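PDB 2VO8: Exo-alpha-sialidase from Clostridium perfringens, which probably releases terminal sialic acids from glycoconjugates, and through the cohesin module described here probably binds dockerin-bearing partners in a toxin complex. Local coordinates for residues A[18-23]-A[101-106]; A[49-54]-A[108-113]; A[58-63]-A[95-100]. All blocks are in the same frame, centred on the assembly; numbering follows the deposited sequence.

Contact 1 of 3, residues A[18-23]-A[101-106]; sequences DEVQVG and LTPKIS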
ATOM      1  N   ASP A  18      12.625   4.984  -7.068  1.00 21.85           N
ATOM      2  CA  ASP A  18      12.391   6.011  -8.084  1.00 22.86           C
ATOM      3  C   ASP A  18      12.432   5.411  -9.490  1.00 22.60           C
ATOM      4  O   ASP A  18      11.720   5.869 -10.390  1.00 21.62           O
ATOM      5  CB  ASP A  18      13.516   7.061  -7.997  1.00 24.38           C
ATOM      6  CG  ASP A  18      13.333   8.035  -6.860  1.00 27.71           C
ATOM      7  OD1 ASP A  18      12.307   7.944  -6.119  1.00 31.70           O
ATOM      8  OD2 ASP A  18      14.211   8.929  -6.730  1.00 27.38           O
ATOM      9  N   GLU A  19      13.303   4.437  -9.681  1.00 22.05           N
ATOM     10  CA  GLU A  19      13.471   3.805 -10.979  1.00 22.81           C
ATOM     11  C   GLU A  19      13.274   2.314 -10.839  1.00 21.42           C
ATOM     12  O   GLU A  19      13.840   1.666  -9.920  1.00 21.10           O
ATOM     13  CB  GLU A  19      14.829   4.125 -11.601  1.00 23.62           C
ATOM     14  CG  GLU A  19      14.944   5.636 -11.963  1.00 26.33           C
ATOM     15  CD  GLU A  19      16.166   5.987 -12.772  1.00 26.55           C
ATOM     16  OE1 GLU A  19      16.719   5.124 -13.487  1.00 26.39           O
ATOM     17  OE2 GLU A  19      16.573   7.176 -12.701  1.00 32.71           O
ATOM     18  N   VAL A  20      12.464   1.810 -11.769  1.00 20.44           N
ATOM     19  CA  VAL A  20      12.204   0.381 -11.941  1.00 19.68           C
ATOM     20  C   VAL A  20      12.549   0.011 -13.389  1.00 18.96           C
ATOM     21  O   VAL A  20      12.914   0.908 -14.190  1.00 18.23           O
ATOM     22  CB  VAL A  20      10.767   0.075 -11.551  1.00 19.82           C
ATOM     23  CG1 VAL A  20      10.551   0.514 -10.066  1.00 18.57           C
ATOM     24  CG2 VAL A  20       9.755   0.740 -12.479  1.00 21.87           C
ATOM     25  N   GLN A  21      12.482  -1.270 -13.734  1.00 19.69           N
ATOM     26  CA  GLN A  21      12.901  -1.673 -15.087  1.00 20.00           C
ATOM     27  C   GLN A  21      12.039  -2.795 -15.671  1.00 19.76           C
ATOM     28  O   GLN A  21      11.715  -3.752 -14.976  1.00 19.81           O
ATOM     29  CB  GLN A  21      14.382  -2.022 -15.090  1.00 21.34           C
ATOM     30  CG  GLN A  21      14.935  -2.439 -16.469  1.00 22.69           C
ATOM     31  CD  GLN A  21      16.418  -2.787 -16.402  1.00 25.49           C
ATOM     32  OE1 GLN A  21      16.945  -2.937 -15.327  1.00 32.69           O
ATOM     33  NE2 GLN A  21      17.080  -2.936 -17.562  1.00 31.03           N
ATOM     34  N   VAL A  22      11.663  -2.675 -16.957  1.00 19.41           N
ATOM     35  CA  VAL A  22      10.863  -3.716 -17.630  1.00 19.58           C
ATOM     36  C   VAL A  22      11.500  -5.083 -17.367  1.00 19.55           C
ATOM     37  O   VAL A  22      12.739  -5.233 -17.501  1.00 21.73           O
ATOM     38  CB  VAL A  22      10.782  -3.508 -19.155  1.00 19.77           C
ATOM     39  CG1 VAL A  22      10.113  -4.710 -19.834  1.00 20.19           C
ATOM     40  CG2 VAL A  22      10.078  -2.229 -19.466  1.00 18.10           C
ATOM     41  N   GLY A  23      10.676  -6.048 -16.982  1.00 20.37           N
ATOM     42  CA  GLY A  23      11.131  -7.407 -16.676  1.00 19.59           C
ATOM     43  C   GLY A  23      11.806  -7.712 -15.328  1.00 20.29           C
ATOM     44  O   GLY A  23      12.209  -8.850 -15.092  1.00 20.48           O
ATOM     45  N   LEU A 101       5.475  -6.071  -8.039  1.00 17.39           N
ATOM     46  CA  LEU A 101       5.093  -5.704  -9.418  1.00 16.91           C
ATOM     47  C   LEU A 101       6.259  -5.908 -10.353  1.00 15.96           C
ATOM     48  O   LEU A 101       7.371  -5.776  -9.968  1.00 14.37           O
ATOM     49  CB  LEU A 101       4.672  -4.225  -9.484  1.00 17.10           C
ATOM     50  CG  LEU A 101       3.414  -3.920  -8.657  1.00 18.98           C
ATOM     51  CD1 LEU A 101       3.645  -2.689  -7.742  1.00 19.85           C
ATOM     52  CD2 LEU A 101       2.188  -3.742  -9.461  1.00 19.21           C
ATOM     53  N   THR A 102       5.988  -6.225 -11.621  1.00 17.74           N
ATOM     54  CA  THR A 102       7.018  -6.254 -12.674  1.00 16.73           C
ATOM     55  C   THR A 102       6.567  -5.341 -13.825  1.00 16.04           C
ATOM     56  O   THR A 102       5.458  -5.524 -14.363  1.00 16.55           O
ATOM     57  CB  THR A 102       7.264  -7.659 -13.215  1.00 18.60           C
ATOM     58  OG1 THR A 102       7.627  -8.550 -12.132  1.00 18.70           O
ATOM     59  CG2 THR A 102       8.353  -7.661 -14.331  1.00 16.60           C
ATOM     60  N   PRO A 103       7.385  -4.346 -14.167  1.00 16.33           N
ATOM     61  CA  PRO A 103       6.963  -3.486 -15.312  1.00 17.09           C
ATOM     62  C   PRO A 103       7.018  -4.258 -16.612  1.00 18.25           C
ATOM     63  O   PRO A 103       7.822  -5.167 -16.741  1.00 17.35           O
ATOM     64  CB  PRO A 103       7.979  -2.335 -15.314  1.00 17.62           C
ATOM     65  CG  PRO A 103       8.778  -2.483 -13.965  1.00 15.87           C
ATOM     66  CD  PRO A 103       8.672  -3.919 -13.598  1.00 16.72           C
ATOM     67  N   LYS A 104       6.123  -3.942 -17.548  1.00 19.42           N
ATOM     68  CA  LYS A 104       6.218  -4.611 -18.869  1.00 19.64           C
ATOM     69  C   LYS A 104       6.296  -3.637 -20.037  1.00 21.27           C
ATOM     70  O   LYS A 104       6.332  -4.090 -21.201  1.00 23.73           O
ATOM     71  CB  LYS A 104       5.070  -5.588 -19.035  1.00 19.53           C
ATOM     72  CG  LYS A 104       3.670  -4.994 -19.030  1.00 17.98           C
ATOM     73  CD  LYS A 104       2.694  -6.104 -19.198  1.00 19.29           C
ATOM     74  CE  LYS A 104       1.242  -5.699 -19.269  1.00 18.20           C
ATOM     75  NZ  LYS A 104       0.785  -5.184 -20.622  1.00 21.52           N
ATOM     76  N   ILE A 105       6.266  -2.342 -19.749  1.00 21.18           N
ATOM     77  CA  ILE A 105       6.504  -1.279 -20.738  1.00 22.91           C
ATOM     78  C   ILE A 105       7.303  -0.148 -20.143  1.00 23.14           C
ATOM     79  O   ILE A 105       7.017   0.300 -19.045  1.00 22.78           O
ATOM     80  CB  ILE A 105       5.205  -0.595 -21.232  1.00 24.70           C
ATOM     81  CG1 ILE A 105       4.310  -1.596 -21.932  1.00 24.42           C
ATOM     82  CG2 ILE A 105       5.545   0.588 -22.173  1.00 23.47           C
ATOM     83  CD1 ILE A 105       2.885  -1.045 -22.180  1.00 26.27           C
ATOM     84  N   SER A 106       8.248   0.385 -20.904  1.00 22.26           N
ATOM     85  CA  SER A 106       8.975   1.576 -20.461  1.00 22.95           C
ATOM     86  C   SER A 106       8.067   2.819 -20.430  1.00 22.75           C
ATOM     87  O   SER A 106       7.103   2.980 -21.244  1.00 23.47           O
ATOM     88  CB  SER A 106      10.193   1.823 -21.340  1.00 23.17           C
ATOM     89  OG  SER A 106       9.777   2.255 -22.626  1.00 22.79           O
TER

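Contact 2 of 3, residues A[49-54]-A[108-113]; sequences EYNAEA and ELEVLG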
ATOM      1  N   GLU A  49      -3.657   1.753  -6.436  1.00 19.80           N
ATOM      2  CA  GLU A  49      -3.911   1.986  -7.875  1.00 19.63           C
ATOM      3  C   GLU A  49      -2.607   2.040  -8.629  1.00 18.28           C
ATOM      4  O   GLU A  49      -1.576   2.523  -8.140  1.00 17.70           O
ATOM      5  CB  GLU A  49      -4.764   3.242  -8.073  1.00 20.38           C
ATOM      6  CG  GLU A  49      -6.167   3.052  -7.501  1.00 22.49           C
ATOM      7  CD  GLU A  49      -7.186   3.952  -8.129  1.00 21.87           C
ATOM      8  OE1 GLU A  49      -7.097   4.200  -9.362  1.00 22.32           O
ATOM      9  OE2 GLU A  49      -8.115   4.381  -7.405  1.00 23.00           O
ATOM     10  N   TYR A  50      -2.656   1.472  -9.833  1.00 18.47           N
ATOM     11  CA  TYR A  50      -1.500   1.408 -10.695  1.00 18.52           C
ATOM     12  C   TYR A  50      -1.987   1.221 -12.152  1.00 17.45           C
ATOM     13  O   TYR A  50      -3.144   0.875 -12.392  1.00 16.22           O
ATOM     14  CB  TYR A  50      -0.619   0.243 -10.295  1.00 18.59           C
ATOM     15  CG  TYR A  50      -1.144  -1.107 -10.713  1.00 18.90           C
ATOM     16  CD1 TYR A  50      -0.677  -1.739 -11.880  1.00 17.98           C
ATOM     17  CD2 TYR A  50      -2.085  -1.789  -9.923  1.00 19.01           C
ATOM     18  CE1 TYR A  50      -1.134  -3.018 -12.230  1.00 19.93           C
ATOM     19  CE2 TYR A  50      -2.565  -3.041 -10.289  1.00 20.31           C
ATOM     20  CZ  TYR A  50      -2.081  -3.658 -11.451  1.00 19.06           C
ATOM     21  OH  TYR A  50      -2.605  -4.892 -11.815  1.00 18.57           O
ATOM     22  N   ASN A  51      -1.078   1.472 -13.067  1.00 18.53           N
ATOM     23  CA  ASN A  51      -1.411   1.423 -14.477  1.00 17.80           C
ATOM     24  C   ASN A  51      -1.238  -0.021 -14.934  1.00 17.43           C
ATOM     25  O   ASN A  51      -0.109  -0.485 -15.081  1.00 19.59           O
ATOM     26  CB  ASN A  51      -0.546   2.403 -15.262  1.00 17.91           C
ATOM     27  CG  ASN A  51      -0.717   2.284 -16.770  1.00 17.68           C
ATOM     28  OD1 ASN A  51      -1.560   1.495 -17.274  1.00 23.08           O
ATOM     29  ND2 ASN A  51       0.048   3.099 -17.496  1.00 17.56           N
ATOM     30  N   ALA A  52      -2.374  -0.690 -15.118  1.00 18.11           N
ATOM     31  CA  ALA A  52      -2.429  -2.123 -15.447  1.00 17.93           C
ATOM     32  C   ALA A  52      -1.819  -2.393 -16.839  1.00 18.40           C
ATOM     33  O   ALA A  52      -1.448  -3.539 -17.155  1.00 20.00           O
ATOM     34  CB  ALA A  52      -3.875  -2.635 -15.370  1.00 18.87           C
ATOM     35  N   GLU A  53      -1.658  -1.357 -17.659  1.00 19.23           N
ATOM     36  CA  GLU A  53      -0.954  -1.539 -18.963  1.00 18.75           C
ATOM     37  C   GLU A  53       0.568  -1.629 -18.788  1.00 19.39           C
ATOM     38  O   GLU A  53       1.274  -2.300 -19.569  1.00 19.98           O
ATOM     39  CB  GLU A  53      -1.273  -0.396 -19.943  1.00 20.14           C
ATOM     40  CG  GLU A  53      -2.730  -0.270 -20.286  1.00 20.72           C
ATOM     41  CD  GLU A  53      -2.983   0.749 -21.387  1.00 21.37           C
ATOM     42  OE1 GLU A  53      -2.192   1.693 -21.527  1.00 26.67           O
ATOM     43  OE2 GLU A  53      -3.990   0.576 -22.108  1.00 25.08           O
ATOM     44  N   ALA A  54       1.082  -0.971 -17.755  1.00 18.37           N
ATOM     45  CA  ALA A  54       2.511  -0.849 -17.568  1.00 17.78           C
ATOM     46  C   ALA A  54       3.144  -1.877 -16.626  1.00 17.28           C
ATOM     47  O   ALA A  54       4.349  -2.087 -16.712  1.00 16.31           O
ATOM     48  CB  ALA A  54       2.865   0.532 -17.129  1.00 18.24           C
ATOM     49  N   GLU A 108       8.270   7.228 -18.835  1.00 24.02           N
ATOM     50  CA  GLU A 108       8.972   8.259 -18.142  1.00 23.54           C
ATOM     51  C   GLU A 108       8.372   8.488 -16.751  1.00 22.17           C
ATOM     52  O   GLU A 108       9.062   8.949 -15.895  1.00 21.58           O
ATOM     53  CB  GLU A 108       8.967   9.594 -18.922  1.00 25.48           C
ATOM     54  CG  GLU A 108       9.775   9.567 -20.246  1.00 28.69           C
ATOM     55  CD  GLU A 108      11.276   9.605 -20.022  1.00 30.66           C
ATOM     56  OE1 GLU A 108      11.724   9.870 -18.884  1.00 33.01           O
ATOM     57  OE2 GLU A 108      12.037   9.370 -21.001  1.00 35.17           O
ATOM     58  N   LEU A 109       7.091   8.190 -16.584  1.00 21.43           N
ATOM     59  CA  LEU A 109       6.428   8.494 -15.319  1.00 21.26           C
ATOM     60  C   LEU A 109       5.217   7.636 -15.221  1.00 20.68           C
ATOM     61  O   LEU A 109       4.310   7.694 -16.078  1.00 18.52           O
ATOM     62  CB  LEU A 109       6.093  10.004 -15.183  1.00 21.30           C
ATOM     63  CG  LEU A 109       5.458  10.536 -13.877  1.00 21.76           C
ATOM     64  CD1 LEU A 109       5.577  12.076 -13.837  1.00 21.01           C
ATOM     65  CD2 LEU A 109       3.993  10.124 -13.752  1.00 24.56           C
ATOM     66  N   GLU A 110       5.200   6.812 -14.157  1.00 18.82           N
ATOM     67  CA  GLU A 110       3.970   6.172 -13.729  1.00 18.91           C
ATOM     68  C   GLU A 110       3.710   6.411 -12.225  1.00 17.63           C
ATOM     69  O   GLU A 110       4.636   6.521 -11.464  1.00 17.68           O
ATOM     70  CB  GLU A 110       4.022   4.663 -13.940  1.00 18.95           C
ATOM     71  CG  GLU A 110       4.307   4.270 -15.420  1.00 20.77           C
ATOM     72  CD  GLU A 110       3.124   4.604 -16.328  1.00 24.49           C
ATOM     73  OE1 GLU A 110       1.959   4.583 -15.867  1.00 25.34           O
ATOM     74  OE2 GLU A 110       3.358   4.878 -17.519  1.00 22.34           O
ATOM     75  N   VAL A 111       2.452   6.448 -11.861  1.00 17.01           N
ATOM     76  CA  VAL A 111       2.052   6.739 -10.469  1.00 17.82           C
ATOM     77  C   VAL A 111       1.464   5.498  -9.806  1.00 18.33           C
ATOM     78  O   VAL A 111       0.487   4.926 -10.302  1.00 18.22           O
ATOM     79  CB  VAL A 111       1.073   7.908 -10.410  1.00 18.22           C
ATOM     80  CG1 VAL A 111       0.619   8.187  -8.960  1.00 19.31           C
ATOM     81  CG2 VAL A 111       1.713   9.169 -11.108  1.00 19.87           C
ATOM     82  N   LEU A 112       2.073   5.119  -8.671  1.00 18.65           N
ATOM     83  CA  LEU A 112       1.540   4.138  -7.745  1.00 18.21           C
ATOM     84  C   LEU A 112       0.867   4.915  -6.587  1.00 18.34           C
ATOM     85  O   LEU A 112       1.549   5.671  -5.905  1.00 17.17           O
ATOM     86  CB  LEU A 112       2.649   3.255  -7.252  1.00 18.23           C
ATOM     87  CG  LEU A 112       3.516   2.648  -8.391  1.00 17.86           C
ATOM     88  CD1 LEU A 112       4.682   1.922  -7.837  1.00 17.12           C
ATOM     89  CD2 LEU A 112       2.577   1.806  -9.338  1.00 16.53           C
ATOM     90  N   GLY A 113      -0.448   4.780  -6.494  1.00 17.89           N
ATOM     91  CA  GLY A 113      -1.303   5.585  -5.613  1.00 19.97           C
ATOM     92  C   GLY A 113      -2.101   4.813  -4.578  1.00 20.29           C
ATOM     93  O   GLY A 113      -2.464   3.667  -4.768  1.00 20.15           O
TER
HETATM   94  O   HOH W   1       1.021   3.394 -12.536  1.00 19.92           O

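Contact 3 of 3, residues A[58-63]-A[95-100]; sequences NEITSF and DLVKVN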
ATOM      1  N   ASN A  58       2.117  -9.096  -9.160  1.00 20.35           N
ATOM      2  CA  ASN A  58       2.659 -10.429  -8.851  1.00 21.36           C
ATOM      3  C   ASN A  58       2.103 -11.048  -7.602  1.00 23.73           C
ATOM      4  O   ASN A  58       1.513 -12.130  -7.663  1.00 25.06           O
ATOM      5  CB  ASN A  58       4.175 -10.415  -8.743  1.00 20.59           C
ATOM      6  CG  ASN A  58       4.834  -9.997 -10.017  1.00 20.86           C
ATOM      7  OD1 ASN A  58       5.800  -9.202 -10.025  1.00 20.92           O
ATOM      8  ND2 ASN A  58       4.301 -10.509 -11.121  1.00 21.45           N
ATOM      9  N   GLU A  59       2.299 -10.398  -6.464  1.00 23.11           N
ATOM     10  CA  GLU A  59       1.743 -10.895  -5.171  1.00 22.99           C
ATOM     11  C   GLU A  59       1.704  -9.720  -4.210  1.00 22.14           C
ATOM     12  O   GLU A  59       2.514  -8.784  -4.334  1.00 21.68           O
ATOM     13  CB  GLU A  59       2.570 -11.986  -4.534  1.00 24.43           C
ATOM     14  CG  GLU A  59       4.050 -11.622  -4.379  1.00 26.54           C
ATOM     15  CD  GLU A  59       4.848 -12.516  -3.406  1.00 29.69           C
ATOM     16  OE1 GLU A  59       4.370 -13.640  -3.072  1.00 35.82           O
ATOM     17  OE2 GLU A  59       5.976 -12.099  -3.012  1.00 31.01           O
ATOM     18  N   ILE A  60       0.764  -9.789  -3.278  1.00 20.96           N
ATOM     19  CA  ILE A  60       0.611  -8.760  -2.246  1.00 20.64           C
ATOM     20  C   ILE A  60       0.680  -9.544  -0.934  1.00 20.60           C
ATOM     21  O   ILE A  60      -0.095 -10.473  -0.713  1.00 21.47           O
ATOM     22  CB  ILE A  60      -0.706  -8.029  -2.387  1.00 20.20           C
ATOM     23  CG1 ILE A  60      -0.725  -7.151  -3.659  1.00 18.90           C
ATOM     24  CG2 ILE A  60      -0.987  -7.114  -1.188  1.00 19.41           C
ATOM     25  CD1 ILE A  60      -2.069  -6.632  -3.931  1.00 18.07           C
ATOM     26  N   THR A  61       1.652  -9.207  -0.099  1.00 20.27           N
ATOM     27  CA  THR A  61       1.839  -9.923   1.157  1.00 21.11           C
ATOM     28  C   THR A  61       2.029  -9.006   2.357  1.00 21.34           C
ATOM     29  O   THR A  61       2.302  -7.791   2.255  1.00 20.99           O
ATOM     30  CB  THR A  61       3.063 -10.842   1.080  1.00 21.73           C
ATOM     31  OG1 THR A  61       4.210 -10.065   0.805  1.00 21.89           O
ATOM     32  CG2 THR A  61       2.899 -11.923  -0.053  1.00 19.93           C
ATOM     33  N   SER A  62       1.888  -9.594   3.528  1.00 21.70           N
ATOM     34  CA  SER A  62       2.116  -8.819   4.754  1.00 22.38           C
ATOM     35  C   SER A  62       3.581  -8.468   4.931  1.00 22.02           C
ATOM     36  O   SER A  62       4.501  -9.210   4.549  1.00 21.83           O
ATOM     37  CB  SER A  62       1.587  -9.615   5.964  1.00 22.08           C
ATOM     38  OG  SER A  62       2.393 -10.743   6.131  1.00 23.64           O
ATOM     39  N   PHE A  63       3.826  -7.293   5.533  1.00 23.23           N
ATOM     40  CA  PHE A  63       5.184  -6.834   5.726  1.00 25.36           C
ATOM     41  C   PHE A  63       5.891  -7.661   6.806  1.00 26.17           C
ATOM     42  O   PHE A  63       7.112  -7.794   6.794  1.00 27.46           O
ATOM     43  CB  PHE A  63       5.223  -5.322   6.004  1.00 26.12           C
ATOM     44  CG  PHE A  63       6.603  -4.742   5.980  1.00 26.45           C
ATOM     45  CD1 PHE A  63       7.198  -4.372   4.782  1.00 28.34           C
ATOM     46  CD2 PHE A  63       7.307  -4.551   7.172  1.00 28.54           C
ATOM     47  CE1 PHE A  63       8.498  -3.823   4.778  1.00 28.78           C
ATOM     48  CE2 PHE A  63       8.572  -4.009   7.166  1.00 28.85           C
ATOM     49  CZ  PHE A  63       9.175  -3.646   5.967  1.00 28.03           C
ATOM     50  N   ASP A  95       5.383  -0.353   8.625  1.00 22.01           N
ATOM     51  CA  ASP A  95       5.144  -0.828   7.285  1.00 21.60           C
ATOM     52  C   ASP A  95       4.254  -2.082   7.383  1.00 20.69           C
ATOM     53  O   ASP A  95       4.436  -2.937   8.292  1.00 18.91           O
ATOM     54  CB  ASP A  95       6.480  -1.081   6.581  1.00 21.09           C
ATOM     55  CG  ASP A  95       7.259   0.225   6.318  1.00 23.86           C
ATOM     56  OD1 ASP A  95       6.682   1.298   6.501  1.00 25.94           O
ATOM     57  OD2 ASP A  95       8.427   0.167   5.930  1.00 21.68           O
ATOM     58  N   LEU A  96       3.263  -2.143   6.499  1.00 20.41           N
ATOM     59  CA  LEU A  96       2.172  -3.107   6.606  1.00 20.38           C
ATOM     60  C   LEU A  96       2.069  -4.117   5.435  1.00 20.00           C
ATOM     61  O   LEU A  96       1.734  -5.278   5.651  1.00 19.74           O
ATOM     62  CB  LEU A  96       0.848  -2.373   6.756  1.00 20.56           C
ATOM     63  CG  LEU A  96       0.659  -1.519   8.010  1.00 20.19           C
ATOM     64  CD1 LEU A  96      -0.699  -0.889   8.027  1.00 19.89           C
ATOM     65  CD2 LEU A  96       0.829  -2.414   9.275  1.00 20.15           C
ATOM     66  N   VAL A  97       2.363  -3.669   4.216  1.00 19.41           N
ATOM     67  CA  VAL A  97       2.079  -4.479   3.024  1.00 20.20           C
ATOM     68  C   VAL A  97       3.215  -4.334   2.004  1.00 20.27           C
ATOM     69  O   VAL A  97       3.769  -3.240   1.852  1.00 18.84           O
ATOM     70  CB  VAL A  97       0.776  -4.053   2.343  1.00 18.94           C
ATOM     71  CG1 VAL A  97       0.512  -4.980   1.034  1.00 19.19           C
ATOM     72  CG2 VAL A  97      -0.388  -4.032   3.307  1.00 19.22           C
ATOM     73  N   LYS A  98       3.572  -5.452   1.360  1.00 20.56           N
ATOM     74  CA  LYS A  98       4.530  -5.480   0.238  1.00 21.35           C
ATOM     75  C   LYS A  98       3.710  -5.767  -1.016  1.00 19.92           C
ATOM     76  O   LYS A  98       3.053  -6.805  -1.088  1.00 17.72           O
ATOM     77  CB  LYS A  98       5.513  -6.635   0.401  1.00 22.91           C
ATOM     78  CG  LYS A  98       6.398  -6.600   1.632  1.00 24.77           C
ATOM     79  CD  LYS A  98       7.478  -7.694   1.576  1.00 24.98           C
ATOM     80  CE  LYS A  98       7.332  -8.830   2.595  1.00 28.91           C
ATOM     81  NZ  LYS A  98       8.738  -9.334   2.864  1.00 27.28           N
ATOM     82  N   VAL A  99       3.753  -4.872  -2.006  1.00 17.85           N
ATOM     83  CA  VAL A  99       3.091  -5.112  -3.295  1.00 18.80           C
ATOM     84  C   VAL A  99       4.180  -5.355  -4.346  1.00 18.46           C
ATOM     85  O   VAL A  99       5.016  -4.504  -4.597  1.00 19.17           O
ATOM     86  CB  VAL A  99       2.167  -3.929  -3.740  1.00 18.98           C
ATOM     87  CG1 VAL A  99       1.448  -4.237  -5.080  1.00 16.95           C
ATOM     88  CG2 VAL A  99       1.169  -3.575  -2.700  1.00 17.73           C
ATOM     89  N   ASN A 100       4.229  -6.569  -4.897  1.00 18.17           N
ATOM     90  CA  ASN A 100       5.310  -6.965  -5.795  1.00 17.20           C
ATOM     91  C   ASN A 100       4.769  -6.853  -7.232  1.00 16.52           C
ATOM     92  O   ASN A 100       3.707  -7.390  -7.541  1.00 15.44           O
ATOM     93  CB  ASN A 100       5.776  -8.389  -5.494  1.00 18.09           C
ATOM     94  CG  ASN A 100       7.059  -8.709  -6.173  1.00 20.50           C
ATOM     95  OD1 ASN A 100       7.078  -8.926  -7.421  1.00 23.08           O
ATOM     96  ND2 ASN A 100       8.164  -8.699  -5.415  1.00 18.44           N
TER
HETATM   97  O   HOH W   2       4.749  -9.499  -1.900  1.00 20.35           O

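Contact 1 of 3, residues A[18-23]-A[101-106]
Val22 lays a methyl over the flat peptide joining Ile105 to Ser106: CG2 of Val22 is 3.5 Å from both Ile105 C and Ser106 N, close to the normal of that plane. The ring of Pro103 is met along its CG-CD edge, and from both sides of its mean plane. On one side Gln21 O comes to 3.3 Å from Pro103 CD; on the other Val20 CG2 reaches Pro103 CG at 3.7 Å. A proline suits this place, since its ring is a compact apolar wedge that also packs on Phe26 and Ile138.

In the β-sandwich of the cohesin fold, this is where the short strand 19-21, paired in parallel with strand 126-139, ends beside the end of strand 95-103. The two chains run at a steep angle, 105° between their end-to-end directions, which limits their backbone bonding to one hydrogen bond, with side chains touching around it. Gly23 N donates to Pro103 O at 3.0 Å in a nearly straight bond (172° at the hydrogen), the donor tilted from the carbonyl plane. Gly23 has a positive phi, a conformation easiest without a CB, and the chain turns here to run on beside strand 95-103 into strand 26-33.

Thr102 places CG2 opposite its backbone N, which brings that methyl within 3.6 Å of Gly23 C. β-Branched Val22, whose CG1 lies near Pro103 O, also rests on Ile138 of strand 126-139.

Contact 2 of 3, residues A[49-54]-A[108-113]
Glu49 and Gly113 form a hydrogen-bonded antiparallel pair, the tight end of this contact. Glu49 N donates to Gly113 O at 2.8 Å, and Gly113 N returns a nearly straight bond (173°) to Glu49 O at 3.0 Å. Just inside, Leu112 brings CD2 to 3.7 Å from Tyr50 CB, while the Tyr50 ring turns away, CG standing between its backbone N and carbonyl carbon (chi1 76°), and its OH bonds Glu73.

Beyond Tyr50 the chains part, and sheet pairing gives way to bonds made through a water and side chains. The water takes the place of a direct bond, accepting from Asn51 N at 2.9 Å and donating to Val111 O at 2.8 Å, near the exposed Val111. Asn51 then spans the gap: its ND2 meets Glu110 OE1 at 2.9 Å, the acceptor lying in the amide plane but approached from above the carboxylate plane. Asparagine suits this double task, because its OD1 accepts from Glu53 N in an Asx turn. Glu110, bent at chi2 (-69°), also bonds Ser107 through OE2.

The pairing joins the end of strand 41-49 to strand 107-121, which strand 126-139 flanks in turn; Phe55 of strand 55-62 touches Tyr50, Leu112 and Glu110.

Contact 3 of 3, residues A[58-63]-A[95-100]
A classic β-bulge opens this antiparallel pairing of strands 55-62 and 95-103, neighbours in the β-sandwich of the cohesin module: Asn58 and Glu59 both lie opposite Asn100. Asn100 O accepts from Asn58 N at 2.8 Å and only weakly from Glu59 N, while Asn100 N points nearly straight down the carbonyl of Glu59. The register is then regular from Ile60-Val99 to Thr61-Lys98, the latter pair exchanging two backbone bonds in the carbonyl planes; a second classic bulge follows, Leu96 and Val97 against Leu30.

Ile60 and Val99 point into the sandwich, side by side, and Ile60 CG2 presses unusually tightly on Val97 CG1 at 3.4 Å; branched aliphatics fill this interior, with Val79 and Ile81. Glu59, Thr61, Lys98 and Asn100 face the other way, as polar or long chains can at a surface. There Thr61 OG1 lies 2.8 Å from a water that is also 3.3 Å from Lys98 O, and the Lys98 chain runs across Thr61 until CE is 3.5 Å from Ser62 O.

At the far end Phe63 N bonds Leu96 O from well above the carbonyl plane. CG of Phe63 is anti to its backbone N (chi1 -170°), which swings the ring beside Asp95, whose carboxylate is salt-bridged to Lys15. The Asp95 CB sits over the ring face in a CH-π contact, 3.5 Å from the centroid and 5° off its normal.

All three contacts are partly buried. Contact 3, nearest the middle of the chain, has a buried inner face and a polar outer one; half the touching residues of contact 2 are buried; contact 1, at one end of the sandwich, has more exposed ones than buried. Contacts 1 and 3 share strand 95-103, which pairs along contact 3, with a bulge, but gives segment 18-23 a single backbone bond. Aliphatic packing lines the inner face of contact 3, whereas contact 1 depends on a proline wedge and contact 2 on one sheet pair, a water and an amide-carboxylate bond. Contacts 1 and 2 touch through a probable hydrogen bond from Lys104 N to Ala54 O at 2.7 Å.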